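Local atomic coordinates of 2-(acetamidomethylene)succinate hydrolase (Mesorhizobium loti, PDB entry 3KXP), a protein that catalyses the last step of vitamin B6 degradation, hydrolysing (E)-2-(acetamidomethylene)succinate to succinic semialdehyde, acetate, ammonia and carbon dioxide. Residues R51-G56 and I128-R133; I55-L60 and A121-G126; G68-F73 and R94-A99. All blocks are in the same frame, centred on the assembly; numbering follows the deposited sequence.

Contact 1 (R51-G56 and I128-R133); sequences RRVDIG and IRTLAR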
ATOM      1  N   ARG A  51     -28.459  -6.517 -14.224  1.00 35.64           N
ATOM      2  CA  ARG A  51     -29.552  -5.582 -14.446  1.00 36.40           C
ATOM      3  C   ARG A  51     -29.005  -4.283 -15.002  1.00 36.22           C
ATOM      4  O   ARG A  51     -27.884  -3.885 -14.693  1.00 35.17           O
ATOM      5  CB  ARG A  51     -30.318  -5.311 -13.143  1.00 38.96           C
ATOM      6  CG  ARG A  51     -29.668  -4.318 -12.171  1.00 44.15           C
ATOM      7  CD  ARG A  51     -30.392  -4.334 -10.821  1.00 46.58           C
ATOM      8  NE  ARG A  51     -29.910  -3.329  -9.872  1.00 50.30           N
ATOM      9  CZ  ARG A  51     -30.274  -2.048  -9.880  1.00 52.95           C
ATOM     10  NH1 ARG A  51     -31.132  -1.601 -10.795  1.00 53.36           N
ATOM     11  NH2 ARG A  51     -29.797  -1.213  -8.961  1.00 52.48           N
ATOM     12  N   ARG A  52     -29.794  -3.633 -15.845  1.00 36.15           N
ATOM     13  CA  ARG A  52     -29.375  -2.374 -16.422  1.00 37.05           C
ATOM     14  C   ARG A  52     -29.878  -1.280 -15.493  1.00 37.57           C
ATOM     15  O   ARG A  52     -31.065  -1.221 -15.162  1.00 38.87           O
ATOM     16  CB  ARG A  52     -29.950  -2.210 -17.831  1.00 36.37           C
ATOM     17  CG  ARG A  52     -29.535  -3.309 -18.802  1.00 34.78           C
ATOM     18  CD  ARG A  52     -29.899  -2.935 -20.224  1.00 34.46           C
ATOM     19  NE  ARG A  52     -28.981  -1.936 -20.745  1.00 38.20           N
ATOM     20  CZ  ARG A  52     -29.337  -0.848 -21.422  1.00 37.69           C
ATOM     21  NH1 ARG A  52     -30.608  -0.592 -21.675  1.00 36.55           N
ATOM     22  NH2 ARG A  52     -28.404  -0.013 -21.846  1.00 38.38           N
ATOM     23  N   VAL A  53     -28.957  -0.433 -15.052  1.00 37.59           N
ATOM     24  CA  VAL A  53     -29.288   0.643 -14.140  1.00 36.48           C
ATOM     25  C   VAL A  53     -29.301   1.980 -14.839  1.00 36.03           C
ATOM     26  O   VAL A  53     -28.323   2.378 -15.469  1.00 35.76           O
ATOM     27  CB  VAL A  53     -28.279   0.714 -12.988  1.00 37.81           C
ATOM     28  CG1 VAL A  53     -28.703   1.786 -11.987  1.00 36.73           C
ATOM     29  CG2 VAL A  53     -28.175  -0.649 -12.314  1.00 38.04           C
ATOM     30  N   ASP A  54     -30.426   2.670 -14.726  1.00 36.25           N
ATOM     31  CA  ASP A  54     -30.573   3.984 -15.322  1.00 37.53           C
ATOM     32  C   ASP A  54     -29.997   4.950 -14.299  1.00 36.70           C
ATOM     33  O   ASP A  54     -30.508   5.059 -13.189  1.00 37.73           O
ATOM     34  CB  ASP A  54     -32.054   4.274 -15.574  1.00 39.03           C
ATOM     35  CG  ASP A  54     -32.289   5.594 -16.288  1.00 42.13           C
ATOM     36  OD1 ASP A  54     -33.446   5.842 -16.694  1.00 44.30           O
ATOM     37  OD2 ASP A  54     -31.334   6.384 -16.437  1.00 43.60           O
ATOM     38  N   ILE A  55     -28.907   5.619 -14.654  1.00 36.34           N
ATOM     39  CA  ILE A  55     -28.283   6.570 -13.744  1.00 35.18           C
ATOM     40  C   ILE A  55     -28.490   7.990 -14.267  1.00 35.11           C
ATOM     41  O   ILE A  55     -27.776   8.920 -13.887  1.00 33.80           O
ATOM     42  CB  ILE A  55     -26.772   6.290 -13.583  1.00 34.99           C
ATOM     43  CG1 ILE A  55     -26.050   6.492 -14.921  1.00 36.21           C
ATOM     44  CG2 ILE A  55     -26.562   4.876 -13.066  1.00 33.05           C
ATOM     45  CD1 ILE A  55     -24.522   6.457 -14.820  1.00 33.99           C
ATOM     46  N   GLY A  56     -29.474   8.136 -15.150  1.00 34.87           N
ATOM     47  CA  GLY A  56     -29.794   9.434 -15.710  1.00 34.87           C
ATOM     48  C   GLY A  56     -29.064   9.745 -16.996  1.00 35.23           C
ATOM     49  O   GLY A  56     -29.625   9.638 -18.084  1.00 37.17           O
ATOM     50  N   ILE A 128     -22.638   5.754  -8.448  1.00 30.34           N
ATOM     51  CA  ILE A 128     -22.498   5.695  -7.006  1.00 31.74           C
ATOM     52  C   ILE A 128     -23.693   6.412  -6.372  1.00 33.08           C
ATOM     53  O   ILE A 128     -24.285   5.913  -5.416  1.00 32.65           O
ATOM     54  CB  ILE A 128     -21.167   6.336  -6.551  1.00 32.67           C
ATOM     55  CG1 ILE A 128     -19.994   5.519  -7.108  1.00 28.57           C
ATOM     56  CG2 ILE A 128     -21.088   6.362  -5.023  1.00 32.87           C
ATOM     57  CD1 ILE A 128     -18.652   6.165  -6.918  1.00 25.92           C
ATOM     58  N   ARG A 129     -24.058   7.569  -6.916  1.00 34.77           N
ATOM     59  CA  ARG A 129     -25.204   8.325  -6.404  1.00 37.23           C
ATOM     60  C   ARG A 129     -26.500   7.533  -6.562  1.00 38.01           C
ATOM     61  O   ARG A 129     -27.298   7.445  -5.631  1.00 37.70           O
ATOM     62  CB  ARG A 129     -25.353   9.653  -7.148  1.00 37.13           C
ATOM     63  CG  ARG A 129     -24.391  10.724  -6.706  1.00 39.03           C
ATOM     64  CD  ARG A 129     -24.236  11.762  -7.793  1.00 40.96           C
ATOM     65  NE  ARG A 129     -23.298  12.813  -7.423  1.00 43.16           N
ATOM     66  CZ  ARG A 129     -22.752  13.656  -8.290  1.00 44.57           C
ATOM     67  NH1 ARG A 129     -23.051  13.560  -9.579  1.00 45.12           N
ATOM     68  NH2 ARG A 129     -21.919  14.602  -7.871  1.00 44.12           N
ATOM     69  N   THR A 130     -26.700   6.958  -7.746  1.00 37.65           N
ATOM     70  CA  THR A 130     -27.904   6.188  -8.029  1.00 37.59           C
ATOM     71  C   THR A 130     -28.028   4.952  -7.149  1.00 37.98           C
ATOM     72  O   THR A 130     -29.131   4.573  -6.760  1.00 40.15           O
ATOM     73  CB  THR A 130     -27.952   5.763  -9.506  1.00 37.29           C
ATOM     74  OG1 THR A 130     -27.967   6.934 -10.329  1.00 36.88           O
ATOM     75  CG2 THR A 130     -29.201   4.935  -9.793  1.00 36.06           C
ATOM     76  N   LEU A 131     -26.905   4.323  -6.830  1.00 36.96           N
ATOM     77  CA  LEU A 131     -26.943   3.137  -5.986  1.00 37.64           C
ATOM     78  C   LEU A 131     -27.193   3.537  -4.542  1.00 38.23           C
ATOM     79  O   LEU A 131     -27.685   2.742  -3.745  1.00 36.59           O
ATOM     80  CB  LEU A 131     -25.626   2.367  -6.082  1.00 36.56           C
ATOM     81  CG  LEU A 131     -25.292   1.715  -7.424  1.00 36.71           C
ATOM     82  CD1 LEU A 131     -23.959   0.985  -7.297  1.00 32.95           C
ATOM     83  CD2 LEU A 131     -26.405   0.747  -7.825  1.00 33.02           C
ATOM     84  N   ALA A 132     -26.841   4.780  -4.221  1.00 40.52           N
ATOM     85  CA  ALA A 132     -27.005   5.335  -2.880  1.00 41.41           C
ATOM     86  C   ALA A 132     -26.770   4.313  -1.769  1.00 41.82           C
ATOM     87  O   ALA A 132     -27.640   4.086  -0.931  1.00 42.11           O
ATOM     88  CB  ALA A 132     -28.396   5.948  -2.737  1.00 42.22           C
ATOM     89  N   ARG A 133     -25.595   3.694  -1.775  1.00 42.28           N
ATOM     90  CA  ARG A 133     -25.244   2.714  -0.753  1.00 42.87           C
ATOM     91  C   ARG A 133     -23.954   3.133  -0.062  1.00 41.38           C
ATOM     92  O   ARG A 133     -23.261   2.307   0.523  1.00 41.73           O
ATOM     93  CB  ARG A 133     -25.062   1.327  -1.371  1.00 44.63           C
ATOM     94  CG  ARG A 133     -26.244   0.863  -2.195  1.00 48.30           C
ATOM     95  CD  ARG A 133     -26.109  -0.598  -2.598  1.00 50.20           C
ATOM     96  NE  ARG A 133     -27.038  -0.935  -3.674  1.00 52.77           N
ATOM     97  CZ  ARG A 133     -27.208  -2.158  -4.165  1.00 53.68           C
ATOM     98  NH1 ARG A 133     -26.513  -3.175  -3.668  1.00 53.94           N
ATOM     99  NH2 ARG A 133     -28.062  -2.361  -5.161  1.00 53.70           N
TER

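Contact 2 (I55-L60 and A121-G126); sequences IGRITL and ADDIAG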
ATOM      1  N   ILE A  55     -28.907   5.619 -14.654  1.00 36.34           N
ATOM      2  CA  ILE A  55     -28.283   6.570 -13.744  1.00 35.18           C
ATOM      3  C   ILE A  55     -28.490   7.990 -14.267  1.00 35.11           C
ATOM      4  O   ILE A  55     -27.776   8.920 -13.887  1.00 33.80           O
ATOM      5  CB  ILE A  55     -26.772   6.290 -13.583  1.00 34.99           C
ATOM      6  CG1 ILE A  55     -26.050   6.492 -14.921  1.00 36.21           C
ATOM      7  CG2 ILE A  55     -26.562   4.876 -13.066  1.00 33.05           C
ATOM      8  CD1 ILE A  55     -24.522   6.457 -14.820  1.00 33.99           C
ATOM      9  N   GLY A  56     -29.474   8.136 -15.150  1.00 34.87           N
ATOM     10  CA  GLY A  56     -29.794   9.434 -15.710  1.00 34.87           C
ATOM     11  C   GLY A  56     -29.064   9.745 -16.996  1.00 35.23           C
ATOM     12  O   GLY A  56     -29.625   9.638 -18.084  1.00 37.17           O
ATOM     13  N   ARG A  57     -27.802  10.136 -16.871  1.00 35.70           N
ATOM     14  CA  ARG A  57     -26.989  10.485 -18.026  1.00 35.25           C
ATOM     15  C   ARG A  57     -26.863   9.325 -19.004  1.00 34.96           C
ATOM     16  O   ARG A  57     -26.560   9.530 -20.177  1.00 36.21           O
ATOM     17  CB  ARG A  57     -25.600  10.954 -17.558  1.00 35.06           C
ATOM     18  CG  ARG A  57     -24.997  10.103 -16.442  1.00 34.99           C
ATOM     19  CD  ARG A  57     -23.673  10.670 -15.901  1.00 34.77           C
ATOM     20  NE  ARG A  57     -22.565  10.522 -16.844  1.00 33.55           N
ATOM     21  CZ  ARG A  57     -22.109  11.492 -17.626  1.00 32.25           C
ATOM     22  NH1 ARG A  57     -22.660  12.696 -17.581  1.00 32.50           N
ATOM     23  NH2 ARG A  57     -21.106  11.258 -18.461  1.00 32.57           N
ATOM     24  N   ILE A  58     -27.118   8.109 -18.526  1.00 33.66           N
ATOM     25  CA  ILE A  58     -27.016   6.920 -19.368  1.00 32.67           C
ATOM     26  C   ILE A  58     -27.474   5.700 -18.575  1.00 32.38           C
ATOM     27  O   ILE A  58     -27.717   5.794 -17.374  1.00 32.74           O
ATOM     28  CB  ILE A  58     -25.543   6.705 -19.844  1.00 32.54           C
ATOM     29  CG1 ILE A  58     -25.455   5.514 -20.797  1.00 33.06           C
ATOM     30  CG2 ILE A  58     -24.628   6.468 -18.644  1.00 30.14           C
ATOM     31  CD1 ILE A  58     -24.079   5.308 -21.401  1.00 34.66           C
ATOM     32  N   THR A  59     -27.605   4.563 -19.251  1.00 30.82           N
ATOM     33  CA  THR A  59     -28.009   3.329 -18.593  1.00 29.92           C
ATOM     34  C   THR A  59     -26.849   2.343 -18.700  1.00 29.29           C
ATOM     35  O   THR A  59     -26.285   2.143 -19.785  1.00 26.86           O
ATOM     36  CB  THR A  59     -29.275   2.724 -19.254  1.00 33.48           C
ATOM     37  OG1 THR A  59     -30.367   3.648 -19.120  1.00 32.55           O
ATOM     38  CG2 THR A  59     -29.655   1.390 -18.590  1.00 31.29           C
ATOM     39  N   LEU A  60     -26.494   1.729 -17.573  1.00 27.37           N
ATOM     40  CA  LEU A  60     -25.384   0.784 -17.540  1.00 26.25           C
ATOM     41  C   LEU A  60     -25.802  -0.582 -17.040  1.00 26.59           C
ATOM     42  O   LEU A  60     -26.696  -0.691 -16.209  1.00 28.91           O
ATOM     43  CB  LEU A  60     -24.273   1.316 -16.630  1.00 23.70           C
ATOM     44  CG  LEU A  60     -23.660   2.666 -17.000  1.00 24.32           C
ATOM     45  CD1 LEU A  60     -22.678   3.104 -15.919  1.00 25.91           C
ATOM     46  CD2 LEU A  60     -22.970   2.557 -18.346  1.00 22.68           C
ATOM     47  N   ALA A 121     -15.711   9.001 -16.086  1.00 27.85           N
ATOM     48  CA  ALA A 121     -15.628   9.401 -14.683  1.00 28.34           C
ATOM     49  C   ALA A 121     -16.993   9.852 -14.154  1.00 28.64           C
ATOM     50  O   ALA A 121     -17.394   9.481 -13.046  1.00 26.07           O
ATOM     51  CB  ALA A 121     -14.596  10.520 -14.517  1.00 28.44           C
ATOM     52  N   ASP A 122     -17.704  10.651 -14.946  1.00 28.19           N
ATOM     53  CA  ASP A 122     -19.017  11.116 -14.533  1.00 28.92           C
ATOM     54  C   ASP A 122     -19.977   9.933 -14.437  1.00 28.73           C
ATOM     55  O   ASP A 122     -20.884   9.933 -13.598  1.00 30.59           O
ATOM     56  CB  ASP A 122     -19.562  12.170 -15.508  1.00 31.78           C
ATOM     57  CG  ASP A 122     -18.742  13.460 -15.501  1.00 35.05           C
ATOM     58  OD1 ASP A 122     -18.100  13.761 -14.470  1.00 34.66           O
ATOM     59  OD2 ASP A 122     -18.750  14.179 -16.523  1.00 36.83           O
ATOM     60  N   ASP A 123     -19.781   8.922 -15.284  1.00 25.65           N
ATOM     61  CA  ASP A 123     -20.641   7.739 -15.235  1.00 25.30           C
ATOM     62  C   ASP A 123     -20.527   7.075 -13.874  1.00 23.87           C
ATOM     63  O   ASP A 123     -21.516   6.595 -13.327  1.00 23.17           O
ATOM     64  CB  ASP A 123     -20.246   6.716 -16.301  1.00 27.36           C
ATOM     65  CG  ASP A 123     -20.779   7.059 -17.670  1.00 28.25           C
ATOM     66  OD1 ASP A 123     -20.336   6.417 -18.643  1.00 31.71           O
ATOM     67  OD2 ASP A 123     -21.637   7.959 -17.778  1.00 28.02           O
ATOM     68  N   ILE A 124     -19.309   7.044 -13.338  1.00 24.11           N
ATOM     69  CA  ILE A 124     -19.045   6.421 -12.043  1.00 23.84           C
ATOM     70  C   ILE A 124     -19.729   7.176 -10.904  1.00 23.13           C
ATOM     71  O   ILE A 124     -20.350   6.570 -10.037  1.00 22.18           O
ATOM     72  CB  ILE A 124     -17.512   6.325 -11.783  1.00 24.03           C
ATOM     73  CG1 ILE A 124     -16.881   5.447 -12.871  1.00 24.37           C
ATOM     74  CG2 ILE A 124     -17.232   5.753 -10.387  1.00 19.53           C
ATOM     75  CD1 ILE A 124     -15.390   5.250 -12.742  1.00 24.40           C
ATOM     76  N   ALA A 125     -19.609   8.497 -10.909  1.00 23.84           N
ATOM     77  CA  ALA A 125     -20.246   9.315  -9.883  1.00 24.70           C
ATOM     78  C   ALA A 125     -21.754   9.082  -9.952  1.00 26.64           C
ATOM     79  O   ALA A 125     -22.407   8.825  -8.937  1.00 26.24           O
ATOM     80  CB  ALA A 125     -19.936  10.779 -10.125  1.00 25.31           C
ATOM     81  N   GLY A 126     -22.302   9.167 -11.165  1.00 28.05           N
ATOM     82  CA  GLY A 126     -23.724   8.959 -11.349  1.00 26.70           C
ATOM     83  C   GLY A 126     -24.183   7.636 -10.768  1.00 26.96           C
ATOM     84  O   GLY A 126     -25.195   7.570 -10.081  1.00 29.83           O
TER
HETATM   85  O   HOH W   1     -27.175   9.760 -10.920  1.00 49.57           O
HETATM   86  O   HOH W   2     -20.862  14.799 -18.448  1.00 41.42           O

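Contact 3 (G68-F73 and R94-A99); sequences GPLMLF and RFTTIA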
ATOM      1  N   GLY A  68     -22.635  -5.382   2.264  1.00 37.09           N
ATOM      2  CA  GLY A  68     -21.572  -4.717   2.992  1.00 34.66           C
ATOM      3  C   GLY A  68     -21.176  -3.471   2.236  1.00 33.75           C
ATOM      4  O   GLY A  68     -21.871  -3.084   1.294  1.00 32.70           O
ATOM      5  N   PRO A  69     -20.071  -2.810   2.616  1.00 32.50           N
ATOM      6  CA  PRO A  69     -19.645  -1.598   1.912  1.00 31.90           C
ATOM      7  C   PRO A  69     -19.587  -1.837   0.403  1.00 31.47           C
ATOM      8  O   PRO A  69     -19.335  -2.954  -0.055  1.00 29.99           O
ATOM      9  CB  PRO A  69     -18.270  -1.321   2.517  1.00 33.01           C
ATOM     10  CG  PRO A  69     -18.424  -1.831   3.917  1.00 31.92           C
ATOM     11  CD  PRO A  69     -19.134  -3.146   3.700  1.00 32.31           C
ATOM     12  N   LEU A  70     -19.819  -0.784  -0.368  1.00 31.24           N
ATOM     13  CA  LEU A  70     -19.814  -0.898  -1.813  1.00 32.10           C
ATOM     14  C   LEU A  70     -18.420  -0.947  -2.441  1.00 33.84           C
ATOM     15  O   LEU A  70     -17.536  -0.157  -2.103  1.00 31.48           O
ATOM     16  CB  LEU A  70     -20.601   0.259  -2.421  1.00 32.32           C
ATOM     17  CG  LEU A  70     -20.752   0.234  -3.943  1.00 34.26           C
ATOM     18  CD1 LEU A  70     -21.544  -1.006  -4.358  1.00 33.45           C
ATOM     19  CD2 LEU A  70     -21.450   1.510  -4.407  1.00 32.61           C
HETATM   20  N   MSE A  71     -18.240  -1.888  -3.365  1.00 35.00           N
HETATM   21  CA  MSE A  71     -16.981  -2.043  -4.080  1.00 34.47           C
HETATM   22  C   MSE A  71     -17.295  -2.258  -5.559  1.00 32.25           C
HETATM   23  O   MSE A  71     -17.842  -3.293  -5.942  1.00 30.14           O
HETATM   24  CB  MSE A  71     -16.206  -3.232  -3.533  1.00 38.23           C
HETATM   25  CG  MSE A  71     -14.787  -3.299  -4.039  1.00 47.25           C
HETATM   26 SE   MSE A  71     -13.781  -4.704  -3.172  1.00 64.15          SE
HETATM   27  CE  MSE A  71     -13.412  -3.814  -1.491  1.00 56.57           C
ATOM     28  N   LEU A  72     -16.944  -1.275  -6.385  1.00 30.86           N
ATOM     29  CA  LEU A  72     -17.215  -1.333  -7.822  1.00 29.78           C
ATOM     30  C   LEU A  72     -16.004  -1.756  -8.652  1.00 30.01           C
ATOM     31  O   LEU A  72     -14.884  -1.319  -8.389  1.00 30.70           O
ATOM     32  CB  LEU A  72     -17.718   0.032  -8.298  1.00 27.66           C
ATOM     33  CG  LEU A  72     -18.939   0.549  -7.530  1.00 29.72           C
ATOM     34  CD1 LEU A  72     -19.285   1.958  -7.973  1.00 28.77           C
ATOM     35  CD2 LEU A  72     -20.117  -0.393  -7.759  1.00 31.33           C
ATOM     36  N   PHE A  73     -16.236  -2.597  -9.661  1.00 26.88           N
ATOM     37  CA  PHE A  73     -15.161  -3.076 -10.521  1.00 24.73           C
ATOM     38  C   PHE A  73     -15.333  -2.624 -11.977  1.00 24.78           C
ATOM     39  O   PHE A  73     -16.390  -2.829 -12.576  1.00 25.60           O
ATOM     40  CB  PHE A  73     -15.093  -4.599 -10.480  1.00 25.41           C
ATOM     41  CG  PHE A  73     -14.801  -5.172  -9.119  1.00 24.17           C
ATOM     42  CD1 PHE A  73     -15.757  -5.141  -8.109  1.00 26.56           C
ATOM     43  CD2 PHE A  73     -13.596  -5.812  -8.871  1.00 24.45           C
ATOM     44  CE1 PHE A  73     -15.518  -5.751  -6.873  1.00 25.31           C
ATOM     45  CE2 PHE A  73     -13.347  -6.424  -7.633  1.00 26.53           C
ATOM     46  CZ  PHE A  73     -14.309  -6.394  -6.640  1.00 23.00           C
ATOM     47  N   ARG A  94     -18.117  -9.922   2.526  1.00 40.14           N
ATOM     48  CA  ARG A  94     -17.808  -8.713   3.298  1.00 37.86           C
ATOM     49  C   ARG A  94     -18.168  -7.412   2.587  1.00 35.92           C
ATOM     50  O   ARG A  94     -18.290  -6.366   3.228  1.00 36.60           O
ATOM     51  CB  ARG A  94     -16.315  -8.677   3.637  1.00 38.50           C
ATOM     52  CG  ARG A  94     -15.772  -9.942   4.288  1.00 39.70           C
ATOM     53  CD  ARG A  94     -14.274 -10.065   4.027  1.00 39.79           C
ATOM     54  NE  ARG A  94     -13.589  -8.822   4.365  1.00 41.26           N
ATOM     55  CZ  ARG A  94     -12.365  -8.497   3.965  1.00 39.11           C
ATOM     56  NH1 ARG A  94     -11.656  -9.315   3.201  1.00 37.60           N
ATOM     57  NH2 ARG A  94     -11.861  -7.330   4.321  1.00 40.29           N
ATOM     58  N   PHE A  95     -18.305  -7.462   1.265  1.00 31.81           N
ATOM     59  CA  PHE A  95     -18.658  -6.264   0.510  1.00 29.73           C
ATOM     60  C   PHE A  95     -19.744  -6.545  -0.523  1.00 28.93           C
ATOM     61  O   PHE A  95     -19.953  -7.689  -0.941  1.00 25.39           O
ATOM     62  CB  PHE A  95     -17.460  -5.691  -0.269  1.00 29.59           C
ATOM     63  CG  PHE A  95     -16.230  -5.443   0.556  1.00 27.97           C
ATOM     64  CD1 PHE A  95     -15.323  -6.470   0.802  1.00 25.44           C
ATOM     65  CD2 PHE A  95     -15.955  -4.173   1.050  1.00 26.17           C
ATOM     66  CE1 PHE A  95     -14.162  -6.237   1.523  1.00 24.47           C
ATOM     67  CE2 PHE A  95     -14.794  -3.930   1.776  1.00 26.22           C
ATOM     68  CZ  PHE A  95     -13.896  -4.962   2.012  1.00 24.82           C
ATOM     69  N   THR A  96     -20.432  -5.478  -0.920  1.00 28.24           N
ATOM     70  CA  THR A  96     -21.441  -5.554  -1.967  1.00 28.04           C
ATOM     71  C   THR A  96     -20.600  -5.309  -3.223  1.00 27.12           C
ATOM     72  O   THR A  96     -20.266  -4.166  -3.550  1.00 27.59           O
ATOM     73  CB  THR A  96     -22.500  -4.428  -1.836  1.00 28.49           C
ATOM     74  OG1 THR A  96     -23.258  -4.611  -0.630  1.00 31.94           O
ATOM     75  CG2 THR A  96     -23.448  -4.447  -3.030  1.00 27.69           C
ATOM     76  N   THR A  97     -20.225  -6.391  -3.895  1.00 26.78           N
ATOM     77  CA  THR A  97     -19.408  -6.309  -5.097  1.00 26.47           C
ATOM     78  C   THR A  97     -20.250  -6.149  -6.357  1.00 28.20           C
ATOM     79  O   THR A  97     -21.124  -6.970  -6.646  1.00 29.81           O
ATOM     80  CB  THR A  97     -18.540  -7.570  -5.260  1.00 26.48           C
ATOM     81  OG1 THR A  97     -19.386  -8.711  -5.454  1.00 25.30           O
ATOM     82  CG2 THR A  97     -17.686  -7.791  -4.021  1.00 25.47           C
ATOM     83  N   ILE A  98     -19.974  -5.095  -7.115  1.00 27.55           N
ATOM     84  CA  ILE A  98     -20.700  -4.838  -8.347  1.00 26.19           C
ATOM     85  C   ILE A  98     -19.736  -4.515  -9.482  1.00 27.32           C
ATOM     86  O   ILE A  98     -18.931  -3.585  -9.382  1.00 28.39           O
ATOM     87  CB  ILE A  98     -21.694  -3.660  -8.182  1.00 24.25           C
ATOM     88  CG1 ILE A  98     -22.733  -4.002  -7.100  1.00 26.14           C
ATOM     89  CG2 ILE A  98     -22.390  -3.385  -9.502  1.00 23.94           C
ATOM     90  CD1 ILE A  98     -23.816  -2.939  -6.873  1.00 20.37           C
ATOM     91  N   ALA A  99     -19.810  -5.300 -10.554  1.00 26.26           N
ATOM     92  CA  ALA A  99     -18.965  -5.080 -11.721  1.00 25.48           C
ATOM     93  C   ALA A  99     -19.799  -4.284 -12.716  1.00 26.13           C
ATOM     94  O   ALA A  99     -20.979  -4.572 -12.909  1.00 27.96           O
ATOM     95  CB  ALA A  99     -18.544  -6.412 -12.329  1.00 27.31           C
TER

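Contact 1 (R51-G56 and I128-R133)
Thr130 reaches from helix 117-131 to the end of strand 49-54 and the first loop residue after it, touching Val53, Asp54 and Ile55. Its CB lies 3.9 Å from Ile55 CG2. With chi1 at -61°, OG1 stands beside the backbone N and CG2 anti to it. The methyl branch, CG2, lies 3.6 Å from Asp54 O. It is also 3.9 Å from Val53 CG1. The hydroxyl branch, OG1, also faces this segment, one residue on, 3.4 Å from Ile55 CA. This is packing: the polar partner of OG1 is Gly126 O, one turn back in its own helix. An alanine at this position is likely to open a gap beside Val53 CG1 and Ile55 CB, since both branches would be gone. The chain turns at Ile55, where Asp54 OD2 accepts from Gly56 N at 2.9 Å in an Asx turn.

At the other end, Arg51 stretches out from CG to NE and brings NH2 to 4.1 Å from Leu131 CD2. Val53 CG2 lies against one face of its guanidinium, toward the rim. Arg133 NH2 approaches the edge of the same group at 4.3 Å. Glu64 forms salt bridges with both arginines, which probably offsets their like charges. Strand 49-54 pairs with strand 59-65 at the edge of the central sheet. Helix 117-131 packs across this sheet, with Leu131 also resting on Leu70, Leu72 and Ile98.

Contact 2 (I55-L60 and A121-G126)
Arg57 and Asp123 form the salt bridge of this contact. Arg57 NE donates to Asp123 OD2 at 2.9 Å, with an N-H...O angle of 155°. The oxygen is met on its anti side, and the guanidinium and carboxylate planes are 55° apart. Arg57 NH2 adds a weak second bond to the same oxygen. Asp122 CB lies over the centre of one guanidinium face, 3.4 Å from Arg57 CZ. The Asp122 carboxylate is joined to the arginine by a water, which accepts from Arg57 NH1 and donates to Asp122 OD2. The arginine chain bends at chi3 (-72°), which turns the guanidinium over the helix.

Apolar groups also touch Asp123. Ile58 CG2 lies 3.5 Å from Asp123 OD2, and Leu60 CD1 comes near Asp123 CB. Ile55 sends CD1 to 3.4 Å from the backbone oxygen Asp123 O. Gly126 lets the loop come close, because a CB there would be tight against Ile55 CD1. A second water donates to Ile55 O and Gly126 O, at 3.1 Å each.

In the next shell, Asp123 OD1 is held by a salt bridge from Arg103. Asp122 OD1 takes a salt bridge from Lys154 and a hydrogen bond from Tyr155. These partners probably hold both carboxylates in place. The contact pins the turn between strands 49-54 and 59-65 to helix 117-131, joining the antiparallel N-terminal hairpin to a sheet-packing helix of the alpha/beta hydrolase fold.

Contact 3 (G68-F73 and R94-A99)
The Phe95 ring has Met71, a selenomethionine, on one face and Pro69 O at its edge. Met71 CE stands over the ring centre, 3.5 Å from the centroid and 10° off the normal, as a CH-pi contact. SE lies farther out above the same face, so the pair is also a Met-aromatic contact. The selenomethionine bends at chi3 (-78°), which swings CE over the ring. Phe95 CE1 lies over one face of the Arg94 guanidinium, toward its rim; Arg94 is salt-bridged to Asp313. The Phe73 ring has Ile98 O at its edge, while Thr97 CB comes 3.9 Å from Phe73 CE1. Phe84 also meets the Phe73 ring.

On the sheet face that carries Leu70, Leu72 and Ile98, Leu72 CD2 packs 3.7 Å from Ile98 CB. These two side chains point the same way. Leu70 CD1 reaches Ile98 CD1.

The backbones pair in parallel. Thr96 N donates to Pro69 O and Met71 N to Thr96 O. Farther along, Ile98 N donates to Met71 O at 3.0 Å, and Phe73 N to Ile98 O. Thr96 OG1 adds a bond of 2.8 Å to Gly68 O, tying down the loop before the strand. Gly68 fits closely here, as a CB would clash with Arg94 O. Strands 70-74 and 96-100 lie side by side, with helix 85-89 between them in sequence. This is a beta-alpha-beta unit in the central sheet of the alpha/beta hydrolase fold.

Contacts 1 and 2 join the N-terminal part of the central sheet to helix 117-131; contact 3 pairs two of that sheet's strands. Contacts 1 and 2 share Ile55 and Gly56, their centres about 7 Å apart. In the hairpin Val53 N and Leu60 O are 2.6 Å apart, probably hydrogen-bonded. Contact 3, about 13 Å from contact 1 between centres, touches it: Leu131 CD1 is 3.9 Å from Leu70 CD2. Contacts 2 and 3 do not touch, their nearest atoms about 5 Å apart. Contacts 1 and 3 lie away from the active and chloride sites. The Asp123 side chain of contact 2 is about 9 Å from that of Leu143, which binds chloride beside Ser142, the probable nucleophile.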